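Side-chain contacts in dihydroorotate dehydrogenase (Schistosoma mansoni, PDB 6UY4), which probably oxidises (S)-dihydroorotate to orotate with a quinone as electron acceptor, using bound flavin mononucleotide, in de novo pyrimidine synthesis: residues A[178-183]-A[210-215]; A[220-225]-A[255-260]; A[279-284]-A[297-302]; A[313-318]-A[326-331]. All blocks are in the same frame, centred on the assembly; numbering follows the deposited sequence.

Contact 1 of 4, residues A[178-183]-A[210-215]; sequences DPTADY and RSLQTK
In the α/β barrel of this enzyme, the first turn of helix 179-190 receives Leu212, a residue of the loop that joins strand 196-200 to helix 215-230, between Pro179, Thr180 and Tyr183. CD1 of the leucine touches all three residues, while CD2 makes the nearer approach to Thr180. CD1 lies against the proline ring, 4.1 Å from Pro179 CB, and reaches the edge of the tyrosine, near the ring plane, where Leu212 CD1 and Tyr183 CE2 are also 4.1 Å apart. Leu212 CD2 meets Thr180 CG2 at 3.8 Å. A branched, wholly apolar side chain suits this place because its two methyls can touch Pro179, Thr180 and Tyr183 at once. Thr180 suits its place by having both a hydroxyl and a methyl. Its first torsion (chi1 68°) sets OG1 between the backbone N and carbonyl carbon, where it bonds Asp178 OD1 at 2.8 Å from above the carboxylate plane, about 40° out of it, and leaves the methyl to Leu212. Asp178 itself stands at the N-cap position, and Pro179, which has no amide hydrogen to offer, fits the opening turn of a helix. On the loop side, a type I turn from Arg210 to Gln213 presents Leu212. Beyond the contact, Thr180 and Tyr183 go on to touch Leu221 of helix 215-230, while Cys172, in the loop after strand 165-170, lies against Pro179 and Tyr183.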
loop_
_atom_site.group_PDB
_atom_site.type_symbol
_atom_site.label_atom_id
_atom_site.label_comp_id
_atom_site.label_asym_id
_atom_site.label_seq_id
_atom_site.Cartn_x
_atom_site.Cartn_y
_atom_site.Cartn_z
ATOM N N ASP A 178 -22.766 8.105 1.919
ATOM C CA ASP A 178 -21.876 8.675 2.924
ATOM C C ASP A 178 -20.577 7.879 2.946
ATOM O O ASP A 178 -20.541 6.769 3.499
ATOM C CB ASP A 178 -22.538 8.664 4.305
ATOM C CG ASP A 178 -21.763 9.468 5.332
ATOM O OD1 ASP A 178 -20.770 10.125 4.952
ATOM O OD2 ASP A 178 -22.148 9.446 6.520
ATOM N N PRO A 179 -19.492 8.390 2.356
ATOM C CA PRO A 179 -18.237 7.616 2.355
ATOM C C PRO A 179 -17.684 7.365 3.745
ATOM O O PRO A 179 -17.117 6.295 3.995
ATOM C CB PRO A 179 -17.291 8.489 1.515
ATOM C CG PRO A 179 -18.193 9.369 0.706
ATOM C CD PRO A 179 -19.380 9.632 1.575
ATOM N N THR A 180 -17.831 8.326 4.661
ATOM C CA THR A 180 -17.353 8.122 6.024
ATOM C C THR A 180 -18.063 6.955 6.694
ATOM O O THR A 180 -17.466 6.259 7.522
ATOM C CB THR A 180 -17.537 9.396 6.850
ATOM O OG1 THR A 180 -18.934 9.635 7.057
ATOM C CG2 THR A 180 -16.928 10.589 6.131
ATOM N N ALA A 181 -19.331 6.724 6.350
ATOM C CA ALA A 181 -20.039 5.561 6.876
ATOM C C ALA A 181 -19.420 4.265 6.363
ATOM O O ALA A 181 -19.388 3.260 7.082
ATOM C CB ALA A 181 -21.519 5.634 6.507
ATOM N N ASP A 182 -18.923 4.273 5.123
ATOM C CA ASP A 182 -18.257 3.090 4.586
ATOM C C ASP A 182 -16.962 2.802 5.333
ATOM O O ASP A 182 -16.652 1.640 5.622
ATOM C CB ASP A 182 -17.983 3.269 3.095
ATOM C CG ASP A 182 -19.252 3.307 2.269
ATOM O OD1 ASP A 182 -20.336 3.527 2.851
ATOM O OD2 ASP A 182 -19.167 3.105 1.040
ATOM N N TYR A 183 -16.191 3.845 5.648
ATOM C CA TYR A 183 -14.967 3.649 6.418
ATOM C C TYR A 183 -15.274 3.158 7.826
ATOM O O TYR A 183 -14.566 2.294 8.357
ATOM C CB TYR A 183 -14.158 4.945 6.464
ATOM C CG TYR A 183 -13.622 5.383 5.119
ATOM C CD1 TYR A 183 -12.645 4.643 4.467
ATOM C CD2 TYR A 183 -14.083 6.542 4.507
ATOM C CE1 TYR A 183 -12.149 5.038 3.241
ATOM C CE2 TYR A 183 -13.591 6.946 3.279
ATOM C CZ TYR A 183 -12.625 6.190 2.652
ATOM O OH TYR A 183 -12.130 6.586 1.431
ATOM N N ARG A 210 -13.643 13.097 -3.667
ATOM C CA ARG A 210 -13.004 14.305 -3.162
ATOM C C ARG A 210 -13.960 15.164 -2.343
ATOM O O ARG A 210 -13.667 16.336 -2.082
ATOM C CB ARG A 210 -12.416 15.120 -4.314
ATOM N N SER A 211 -15.106 14.608 -1.943
ATOM C CA SER A 211 -15.998 15.303 -1.025
ATOM C C SER A 211 -15.416 15.413 0.377
ATOM O O SER A 211 -15.919 16.207 1.177
ATOM C CB SER A 211 -17.351 14.592 -0.970
ATOM O OG SER A 211 -18.244 15.261 -0.096
ATOM N N LEU A 212 -14.373 14.642 0.685
ATOM C CA LEU A 212 -13.693 14.689 1.973
ATOM C C LEU A 212 -12.347 15.398 1.883
ATOM O O LEU A 212 -11.453 15.138 2.695
ATOM C CB LEU A 212 -13.508 13.275 2.523
ATOM C CG LEU A 212 -14.726 12.350 2.468
ATOM C CD1 LEU A 212 -14.358 10.942 2.910
ATOM C CD2 LEU A 212 -15.861 12.900 3.316
ATOM N N GLN A 213 -12.186 16.295 0.909
ATOM C CA GLN A 213 -10.910 16.941 0.635
ATOM C C GLN A 213 -10.718 18.237 1.416
ATOM O O GLN A 213 -9.829 19.026 1.075
ATOM C CB GLN A 213 -10.767 17.206 -0.865
ATOM N N THR A 214 -11.525 18.479 2.443
ATOM C CA THR A 214 -11.355 19.643 3.298
ATOM C C THR A 214 -10.946 19.207 4.698
ATOM O O THR A 214 -11.081 18.040 5.079
ATOM C CB THR A 214 -12.635 20.487 3.361
ATOM O OG1 THR A 214 -12.387 21.672 4.128
ATOM C CG2 THR A 214 -13.758 19.708 4.007
ATOM N N LYS A 215 -10.440 20.174 5.467
ATOM C CA LYS A 215 -9.892 19.870 6.785
ATOM C C LYS A 215 -10.969 19.359 7.733
ATOM O O LYS A 215 -10.718 18.456 8.541
ATOM C CB LYS A 215 -9.213 21.113 7.359
ATOM C CG LYS A 215 -8.482 20.892 8.671
ATOM C CD LYS A 215 -7.832 22.183 9.141
ATOM C CE LYS A 215 -7.090 21.998 10.452
ATOM N NZ LYS A 215 -6.529 23.288 10.942
#

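Contact 2 of 4, residues A[220-225]-A[255-260]; sequences DLLSKV and VEVALD
Leu222 and Val257 meet through one methyl each, Leu222 CD1 standing 3.7 Å from Val257 CG1, where two successive helices of the outer layer of the α/β barrel, 215-230 and 248-259, lie side by side. The same leucine methyl also passes over the backbone of the second helix, 4.2 Å from Ala258 CA and equally far from Val257 O. The small alanine suits its place, since the backbones draw together here: Leu222 CA and Ala258 CA are 7.8 Å apart, the nearest pair between the segments. Leucine provides the reach, with its branch point held beside its own backbone N (chi1 -66°) and its chain extended to CD1. Valine, branched at CB, offers a short fixed surface; CG1, anti to the backbone N, is the branch that meets Leu222, and the two side chains run at a slant to each other. A second shell fixes this helix end. Val257 O accepts a hydrogen bond from Thr263 OG1, Ala258 is joined by a backbone bond to Ile265, and Val257 packs on Lys215 and Arg219 of the first helix. On the far side of helix 215-230, Leu221 and Val225 turn to helix 179-190, so the helix is held by apolar residues towards both neighbours. Its polar side carries a salt bridge between residues four apart, about one turn, Lys224 NZ to Asp220 OD1 at 3.4 Å.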
loop_
_atom_site.group_PDB
_atom_site.type_symbol
_atom_site.label_atom_id
_atom_site.label_comp_id
_atom_site.label_asym_id
_atom_site.label_seq_id
_atom_site.Cartn_x
_atom_site.Cartn_y
_atom_site.Cartn_z
ATOM N N ASP A 220 -14.044 15.185 10.748
ATOM C CA ASP A 220 -15.289 14.452 10.946
ATOM C C ASP A 220 -15.095 12.963 10.692
ATOM O O ASP A 220 -15.597 12.124 11.450
ATOM C CB ASP A 220 -16.375 15.015 10.031
ATOM C CG ASP A 220 -17.515 14.044 9.816
ATOM O OD1 ASP A 220 -18.377 13.931 10.711
ATOM O OD2 ASP A 220 -17.543 13.389 8.751
ATOM N N LEU A 221 -14.367 12.617 9.627
ATOM C CA LEU A 221 -14.121 11.213 9.317
ATOM C C LEU A 221 -13.351 10.532 10.441
ATOM O O LEU A 221 -13.737 9.456 10.910
ATOM C CB LEU A 221 -13.365 11.095 7.992
ATOM C CG LEU A 221 -12.818 9.715 7.625
ATOM C CD1 LEU A 221 -13.942 8.706 7.468
ATOM C CD2 LEU A 221 -11.985 9.793 6.354
ATOM N N LEU A 222 -12.258 11.152 10.894
ATOM C CA LEU A 222 -11.456 10.549 11.954
ATOM C C LEU A 222 -12.229 10.457 13.263
ATOM O O LEU A 222 -12.014 9.521 14.040
ATOM C CB LEU A 222 -10.165 11.341 12.156
ATOM C CG LEU A 222 -9.179 11.324 10.988
ATOM C CD1 LEU A 222 -7.880 12.014 11.375
ATOM C CD2 LEU A 222 -8.920 9.898 10.529
ATOM N N SER A 223 -13.127 11.407 13.523
ATOM C CA SER A 223 -13.908 11.364 14.755
ATOM C C SER A 223 -14.829 10.149 14.774
ATOM O O SER A 223 -14.868 9.400 15.757
ATOM C CB SER A 223 -14.709 12.657 14.912
ATOM O OG SER A 223 -15.396 12.683 16.150
ATOM N N LYS A 224 -15.578 9.937 13.690
ATOM C CA LYS A 224 -16.473 8.788 13.621
ATOM C C LYS A 224 -15.694 7.479 13.581
ATOM O O LYS A 224 -16.120 6.479 14.172
ATOM C CB LYS A 224 -17.383 8.905 12.398
ATOM C CG LYS A 224 -18.354 10.072 12.449
ATOM C CD LYS A 224 -19.092 10.227 11.131
ATOM C CE LYS A 224 -20.135 11.328 11.206
ATOM N NZ LYS A 224 -20.701 11.647 9.864
ATOM N N VAL A 225 -14.553 7.465 12.890
ATOM C CA VAL A 225 -13.760 6.244 12.786
ATOM C C VAL A 225 -13.197 5.850 14.147
ATOM O O VAL A 225 -13.227 4.674 14.529
ATOM C CB VAL A 225 -12.647 6.420 11.736
ATOM C CG1 VAL A 225 -11.583 5.349 11.900
ATOM C CG2 VAL A 225 -13.237 6.368 10.337
ATOM N N VAL A 255 -1.624 16.494 9.180
ATOM C CA VAL A 255 -0.864 16.118 10.370
ATOM C C VAL A 255 -1.525 16.674 11.625
ATOM O O VAL A 255 -1.593 15.997 12.658
ATOM C CB VAL A 255 0.596 16.592 10.240
ATOM C CG1 VAL A 255 1.340 16.405 11.554
ATOM C CG2 VAL A 255 1.296 15.844 9.116
ATOM N N GLU A 256 -2.027 17.909 11.555
ATOM C CA GLU A 256 -2.648 18.528 12.723
ATOM C C GLU A 256 -3.871 17.743 13.178
ATOM O O GLU A 256 -4.009 17.414 14.362
ATOM C CB GLU A 256 -3.026 19.976 12.411
ATOM C CG GLU A 256 -3.881 20.627 13.484
ATOM C CD GLU A 256 -4.271 22.048 13.137
ATOM O OE1 GLU A 256 -3.647 22.631 12.226
ATOM O OE2 GLU A 256 -5.204 22.580 13.774
ATOM N N VAL A 257 -4.775 17.433 12.246
ATOM C CA VAL A 257 -5.975 16.676 12.591
ATOM C C VAL A 257 -5.603 15.285 13.089
ATOM O O VAL A 257 -6.214 14.760 14.029
ATOM C CB VAL A 257 -6.931 16.613 11.385
ATOM C CG1 VAL A 257 -8.106 15.698 11.681
ATOM C CG2 VAL A 257 -7.418 18.008 11.023
ATOM N N ALA A 258 -4.589 14.670 12.475
ATOM C CA ALA A 258 -4.173 13.329 12.869
ATOM C C ALA A 258 -3.567 13.288 14.264
ATOM O O ALA A 258 -3.544 12.218 14.883
ATOM C CB ALA A 258 -3.171 12.776 11.855
ATOM N N LEU A 259 -3.077 14.417 14.774
ATOM C CA LEU A 259 -2.435 14.462 16.079
ATOM C C LEU A 259 -3.277 15.134 17.153
ATOM O O LEU A 259 -2.869 15.138 18.319
ATOM C CB LEU A 259 -1.079 15.178 15.981
ATOM C CG LEU A 259 -0.006 14.489 15.135
ATOM C CD1 LEU A 259 1.309 15.243 15.226
ATOM C CD2 LEU A 259 0.170 13.039 15.558
ATOM N N ASP A 260 -4.427 15.702 16.801
ATOM C CA ASP A 260 -5.282 16.329 17.798
ATOM C C ASP A 260 -5.812 15.280 18.768
ATOM O O ASP A 260 -6.149 14.162 18.373
ATOM C CB ASP A 260 -6.441 17.062 17.123
ATOM C CG ASP A 260 -7.291 17.839 18.109
ATOM O OD1 ASP A 260 -6.761 18.778 18.740
ATOM O OD2 ASP A 260 -8.487 17.512 18.251
#

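Contact 3 of 4, residues A[279-284]-A[297-302]; sequences EEAVAC and VVYGGL
Glu280 OE1 accepts a hydrogen bond from the backbone N of Thr277, just before helix 278-282, the bond seen in one half of a capping box, and at the same time rests 3.8 Å from Leu302 CD2 on strand 301-304. Glu280 CD and OE2 both stand 4.0 Å from Leu302 CD2, so the methyl lies over the flat of the carboxylate and not in line with either oxygen. The leucine side chain runs roughly perpendicular to that of the glutamate. Glutamate suits the site because its CG lies beside the backbone N (chi1 -68°) and the extended chain runs toward the start of the helix, bringing OE1 to Thr277 N. One residue further along, Ala281 CB is 3.9 Å from Tyr299 CB and 4.1 Å from Tyr299 CG, the methyl lying obliquely to the ring. The small side chain lets the two backbones approach, with Ala281 CA and Tyr299 CA 6.7 Å apart. Between Tyr299 and Leu302 the chain bends at Gly300, whose backbone angles (phi 149°, psi -171°) call for glycine. Tyr299 O is bonded by Arg140 NH1, and Trp131 touches both Glu280 and Leu302. Strand 301-304 belongs to the small antiparallel sheet with 128-131, 136-139 and 274-275; the Leu302 side chain lies about 8 Å from the flavin mononucleotide, which Gly304 of this strand binds. Chemically, OE1 accepts the Thr277 amide, which probably favours the charged carboxylate, while a face of the same group packs on an apolar methyl.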
loop_
_atom_site.group_PDB
_atom_site.type_symbol
_atom_site.label_atom_id
_atom_site.label_comp_id
_atom_site.label_asym_id
_atom_site.label_seq_id
_atom_site.Cartn_x
_atom_site.Cartn_y
_atom_site.Cartn_z
ATOM N N GLU A 279 3.051 13.052 -20.850
ATOM C CA GLU A 279 4.234 12.452 -21.458
ATOM C C GLU A 279 4.594 11.135 -20.784
ATOM O O GLU A 279 4.994 10.175 -21.455
ATOM C CB GLU A 279 5.411 13.426 -21.399
ATOM C CG GLU A 279 5.211 14.713 -22.191
ATOM C CD GLU A 279 4.324 15.717 -21.479
ATOM O OE1 GLU A 279 4.115 15.567 -20.255
ATOM O OE2 GLU A 279 3.834 16.655 -22.142
ATOM N N GLU A 280 4.460 11.067 -19.458
ATOM C CA GLU A 280 4.742 9.822 -18.752
ATOM C C GLU A 280 3.711 8.748 -19.075
ATOM O O GLU A 280 4.018 7.553 -18.995
ATOM C CB GLU A 280 4.794 10.074 -17.245
ATOM C CG GLU A 280 5.971 10.927 -16.793
ATOM C CD GLU A 280 5.837 11.393 -15.355
ATOM O OE1 GLU A 280 4.697 11.433 -14.846
ATOM O OE2 GLU A 280 6.871 11.717 -14.734
ATOM N N ALA A 281 2.496 9.149 -19.449
ATOM C CA ALA A 281 1.442 8.177 -19.716
ATOM C C ALA A 281 1.539 7.605 -21.125
ATOM O O ALA A 281 1.288 6.412 -21.330
ATOM C CB ALA A 281 0.071 8.816 -19.491
ATOM N N VAL A 282 1.900 8.434 -22.109
ATOM C CA VAL A 282 2.020 7.944 -23.477
ATOM C C VAL A 282 3.218 7.020 -23.641
ATOM O O VAL A 282 3.248 6.212 -24.577
ATOM C CB VAL A 282 2.106 9.114 -24.476
ATOM C CG1 VAL A 282 0.870 9.994 -24.377
ATOM C CG2 VAL A 282 3.368 9.929 -24.243
ATOM N N ALA A 283 4.208 7.111 -22.750
ATOM C CA ALA A 283 5.396 6.275 -22.867
ATOM C C ALA A 283 5.126 4.824 -22.491
ATOM O O ALA A 283 5.900 3.944 -22.883
ATOM C CB ALA A 283 6.521 6.835 -21.995
ATOM N N CYS A 284 4.053 4.554 -21.750
ATOM C CA CYS A 284 3.748 3.206 -21.296
ATOM C C CYS A 284 2.382 2.709 -21.749
ATOM O O CYS A 284 1.988 1.601 -21.367
ATOM C CB CYS A 284 3.836 3.128 -19.766
ATOM S SG CYS A 284 2.709 4.238 -18.895
ATOM N N VAL A 297 -8.525 14.716 -17.692
ATOM C CA VAL A 297 -8.711 13.310 -17.367
ATOM C C VAL A 297 -7.520 12.832 -16.551
ATOM O O VAL A 297 -6.392 13.305 -16.718
ATOM C CB VAL A 297 -8.887 12.444 -18.634
ATOM C CG1 VAL A 297 -10.170 12.821 -19.353
ATOM C CG2 VAL A 297 -7.690 12.602 -19.560
ATOM N N VAL A 298 -7.783 11.888 -15.655
ATOM C CA VAL A 298 -6.756 11.273 -14.823
ATOM C C VAL A 298 -6.313 9.993 -15.520
ATOM O O VAL A 298 -7.079 9.028 -15.614
ATOM C CB VAL A 298 -7.269 10.991 -13.404
ATOM C CG1 VAL A 298 -6.180 10.339 -12.565
ATOM C CG2 VAL A 298 -7.758 12.276 -12.754
ATOM N N TYR A 299 -5.073 9.983 -16.013
ATOM C CA TYR A 299 -4.554 8.802 -16.693
ATOM C C TYR A 299 -4.204 7.685 -15.717
ATOM O O TYR A 299 -4.260 6.508 -16.086
ATOM C CB TYR A 299 -3.331 9.175 -17.534
ATOM C CG TYR A 299 -3.621 10.228 -18.582
ATOM C CD1 TYR A 299 -4.320 9.908 -19.740
ATOM C CD2 TYR A 299 -3.200 11.540 -18.414
ATOM C CE1 TYR A 299 -4.592 10.864 -20.698
ATOM C CE2 TYR A 299 -3.467 12.505 -19.369
ATOM C CZ TYR A 299 -4.163 12.161 -20.508
ATOM O OH TYR A 299 -4.430 13.117 -21.461
ATOM N N GLY A 300 -3.858 8.024 -14.487
ATOM C CA GLY A 300 -3.564 7.029 -13.480
ATOM C C GLY A 300 -2.533 7.546 -12.497
ATOM O O GLY A 300 -2.175 8.721 -12.500
ATOM N N GLY A 301 -2.066 6.636 -11.651
ATOM C CA GLY A 301 -1.053 6.935 -10.648
ATOM C C GLY A 301 0.256 6.250 -10.997
ATOM O O GLY A 301 0.265 5.096 -11.432
ATOM N N LEU A 302 1.359 6.968 -10.799
ATOM C CA LEU A 302 2.687 6.480 -11.146
ATOM C C LEU A 302 3.355 5.894 -9.908
ATOM O O LEU A 302 3.586 6.607 -8.926
ATOM C CB LEU A 302 3.543 7.601 -11.735
ATOM C CG LEU A 302 4.982 7.249 -12.117
ATOM C CD1 LEU A 302 5.015 6.116 -13.130
ATOM C CD2 LEU A 302 5.696 8.477 -12.659
#

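Contact 4 of 4, residues A[313-318]-A[326-331]; sequences DCLRKV and IPLIGV
Leu315 and Leu328 lie side by side, pointing opposite ways, one coming from helix 305-321 and the other from strand 328-331. Their ends overlap: Leu315 CD1 is 3.8 Å from Leu328 CD1 and 3.9 Å from Leu328 CB, so the methyl of the helix residue lies alongside the strand residue and not merely at its end. With Leu315 CG opposite its backbone N (chi1 171°), CD1 meets Leu328 while the second methyl, Leu315 CD2, is turned to Gly330 and stands 4.1 Å from its CA; glycine suits this place because the leucine comes down directly on the main chain. One turn on, Val318 CG1 touches the other branch of Leu328, 4.4 Å from CD2, a looser contact. The buried Leu315, Val318 and Leu328 form an apolar layer between helix and sheet. The solvent side of the helix differs, with a salt bridge from Arg316 NH1 to Asp313 OD1 whose hydrogen bond is weak. The axes of segments 313-318 and 328-331 come within 9.3 Å and run nearly antiparallel (167°). Strand 328-331 pairs in parallel with strand 267-270, and helix 305-321 is the last part of the connection, a β-α-β crossover of the TIM barrel enlarged by an insertion that adds strands 274-275 and 301-304 to a small antiparallel sheet; Val331, next after Gly330, touches the flavin mononucleotide.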
loop_
_atom_site.group_PDB
_atom_site.type_symbol
_atom_site.label_atom_id
_atom_site.label_comp_id
_atom_site.label_asym_id
_atom_site.label_seq_id
_atom_site.Cartn_x
_atom_site.Cartn_y
_atom_site.Cartn_z
ATOM N N ASP A 313 10.777 12.497 0.230
ATOM C CA ASP A 313 10.750 13.879 0.700
ATOM C C ASP A 313 9.467 14.174 1.463
ATOM O O ASP A 313 9.498 14.818 2.519
ATOM C CB ASP A 313 10.902 14.842 -0.477
ATOM C CG ASP A 313 12.299 14.828 -1.067
ATOM O OD1 ASP A 313 13.259 14.527 -0.324
ATOM O OD2 ASP A 313 12.437 15.132 -2.271
ATOM N N CYS A 314 8.328 13.707 0.944
ATOM C CA CYS A 314 7.063 13.880 1.652
ATOM C C CYS A 314 7.106 13.211 3.017
ATOM O O CYS A 314 6.625 13.772 4.009
ATOM C CB CYS A 314 5.914 13.323 0.814
ATOM S SG CYS A 314 4.285 13.472 1.582
ATOM N N LEU A 315 7.689 12.011 3.088
ATOM C CA LEU A 315 7.855 11.332 4.369
ATOM C C LEU A 315 8.726 12.152 5.313
ATOM O O LEU A 315 8.399 12.317 6.493
ATOM C CB LEU A 315 8.463 9.947 4.150
ATOM C CG LEU A 315 8.895 9.191 5.408
ATOM C CD1 LEU A 315 7.684 8.798 6.236
ATOM C CD2 LEU A 315 9.731 7.971 5.051
ATOM N N ARG A 316 9.844 12.675 4.803
ATOM C CA ARG A 316 10.730 13.484 5.631
ATOM C C ARG A 316 10.027 14.735 6.145
ATOM O O ARG A 316 10.341 15.217 7.240
ATOM C CB ARG A 316 11.988 13.853 4.841
ATOM C CG ARG A 316 13.084 14.500 5.673
ATOM C CD ARG A 316 14.361 14.711 4.867
ATOM N NE ARG A 316 14.962 13.453 4.432
ATOM C CZ ARG A 316 14.966 13.020 3.174
ATOM N NH1 ARG A 316 14.404 13.747 2.219
ATOM N NH2 ARG A 316 15.537 11.861 2.871
ATOM N N LYS A 317 9.069 15.265 5.381
ATOM C CA LYS A 317 8.295 16.410 5.854
ATOM C C LYS A 317 7.346 16.005 6.974
ATOM O O LYS A 317 7.307 16.645 8.030
ATOM C CB LYS A 317 7.518 17.039 4.696
ATOM C CG LYS A 317 8.368 17.819 3.706
ATOM C CD LYS A 317 7.496 18.490 2.651
ATOM C CE LYS A 317 8.324 19.332 1.694
ATOM N N VAL A 318 6.569 14.941 6.756
ATOM C CA VAL A 318 5.582 14.513 7.746
ATOM C C VAL A 318 6.262 14.131 9.054
ATOM O O VAL A 318 5.772 14.453 10.143
ATOM C CB VAL A 318 4.734 13.356 7.186
ATOM C CG1 VAL A 318 3.796 12.811 8.253
ATOM C CG2 VAL A 318 3.947 13.819 5.969
ATOM N N ILE A 326 4.150 9.575 16.145
ATOM C CA ILE A 326 3.460 8.364 15.706
ATOM C C ILE A 326 4.331 7.607 14.710
ATOM O O ILE A 326 5.115 8.226 13.975
ATOM C CB ILE A 326 2.085 8.696 15.102
ATOM C CG1 ILE A 326 2.224 9.708 13.963
ATOM C CG2 ILE A 326 1.144 9.223 16.178
ATOM C CD1 ILE A 326 0.913 10.045 13.282
ATOM N N PRO A 327 4.243 6.278 14.663
ATOM C CA PRO A 327 5.029 5.519 13.683
ATOM C C PRO A 327 4.622 5.852 12.255
ATOM O O PRO A 327 3.474 6.199 11.972
ATOM C CB PRO A 327 4.708 4.059 14.025
ATOM C CG PRO A 327 4.261 4.091 15.447
ATOM C CD PRO A 327 3.549 5.396 15.617
ATOM N N LEU A 328 5.589 5.736 11.348
ATOM C CA LEU A 328 5.379 6.014 9.936
ATOM C C LEU A 328 5.819 4.817 9.105
ATOM O O LEU A 328 6.748 4.094 9.471
ATOM C CB LEU A 328 6.142 7.266 9.492
ATOM C CG LEU A 328 5.821 8.550 10.257
ATOM C CD1 LEU A 328 6.677 9.695 9.748
ATOM C CD2 LEU A 328 4.345 8.887 10.138
ATOM N N ILE A 329 5.140 4.620 7.979
ATOM C CA ILE A 329 5.445 3.541 7.047
ATOM C C ILE A 329 5.833 4.179 5.720
ATOM O O ILE A 329 4.980 4.740 5.019
ATOM C CB ILE A 329 4.267 2.574 6.875
ATOM C CG1 ILE A 329 3.922 1.912 8.211
ATOM C CG2 ILE A 329 4.591 1.524 5.826
ATOM C CD1 ILE A 329 2.842 0.851 8.106
ATOM N N GLY A 330 7.116 4.102 5.378
ATOM C CA GLY A 330 7.592 4.646 4.122
ATOM C C GLY A 330 7.325 3.725 2.951
ATOM O O GLY A 330 7.823 2.595 2.914
ATOM N N VAL A 331 6.532 4.188 1.990
ATOM C CA VAL A 331 6.168 3.397 0.822
ATOM C C VAL A 331 6.413 4.233 -0.425
ATOM O O VAL A 331 6.185 5.449 -0.425
ATOM C CB VAL A 331 4.696 2.931 0.877
ATOM C CG1 VAL A 331 4.464 1.787 -0.092
ATOM C CG2 VAL A 331 4.311 2.517 2.289
#

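All four contacts belong to the one α/β barrel and follow each other along the chain without overlap. Contacts 1 and 2, about 12 Å apart between centres, are linked by helix 215-230, which Lys215 opens before joining Glu256 in a weak, long ion pair. Contacts 2 and 4, about 17 Å apart between centres, touch through Leu259 on Ile326 and Val255 on Val318, so helices 179-190, 215-230, 248-259 and 305-321 form a continuous outer belt. Contact 3, about 25 Å from contact 4 between centres, stands apart on the small antiparallel sheet, yet strand 301-304 runs directly into helix 305-321. Contacts 1, 2 and 4 join outer helices to each other, to a loop or to a strand, and contact 4 reaches the flavin site through Val331.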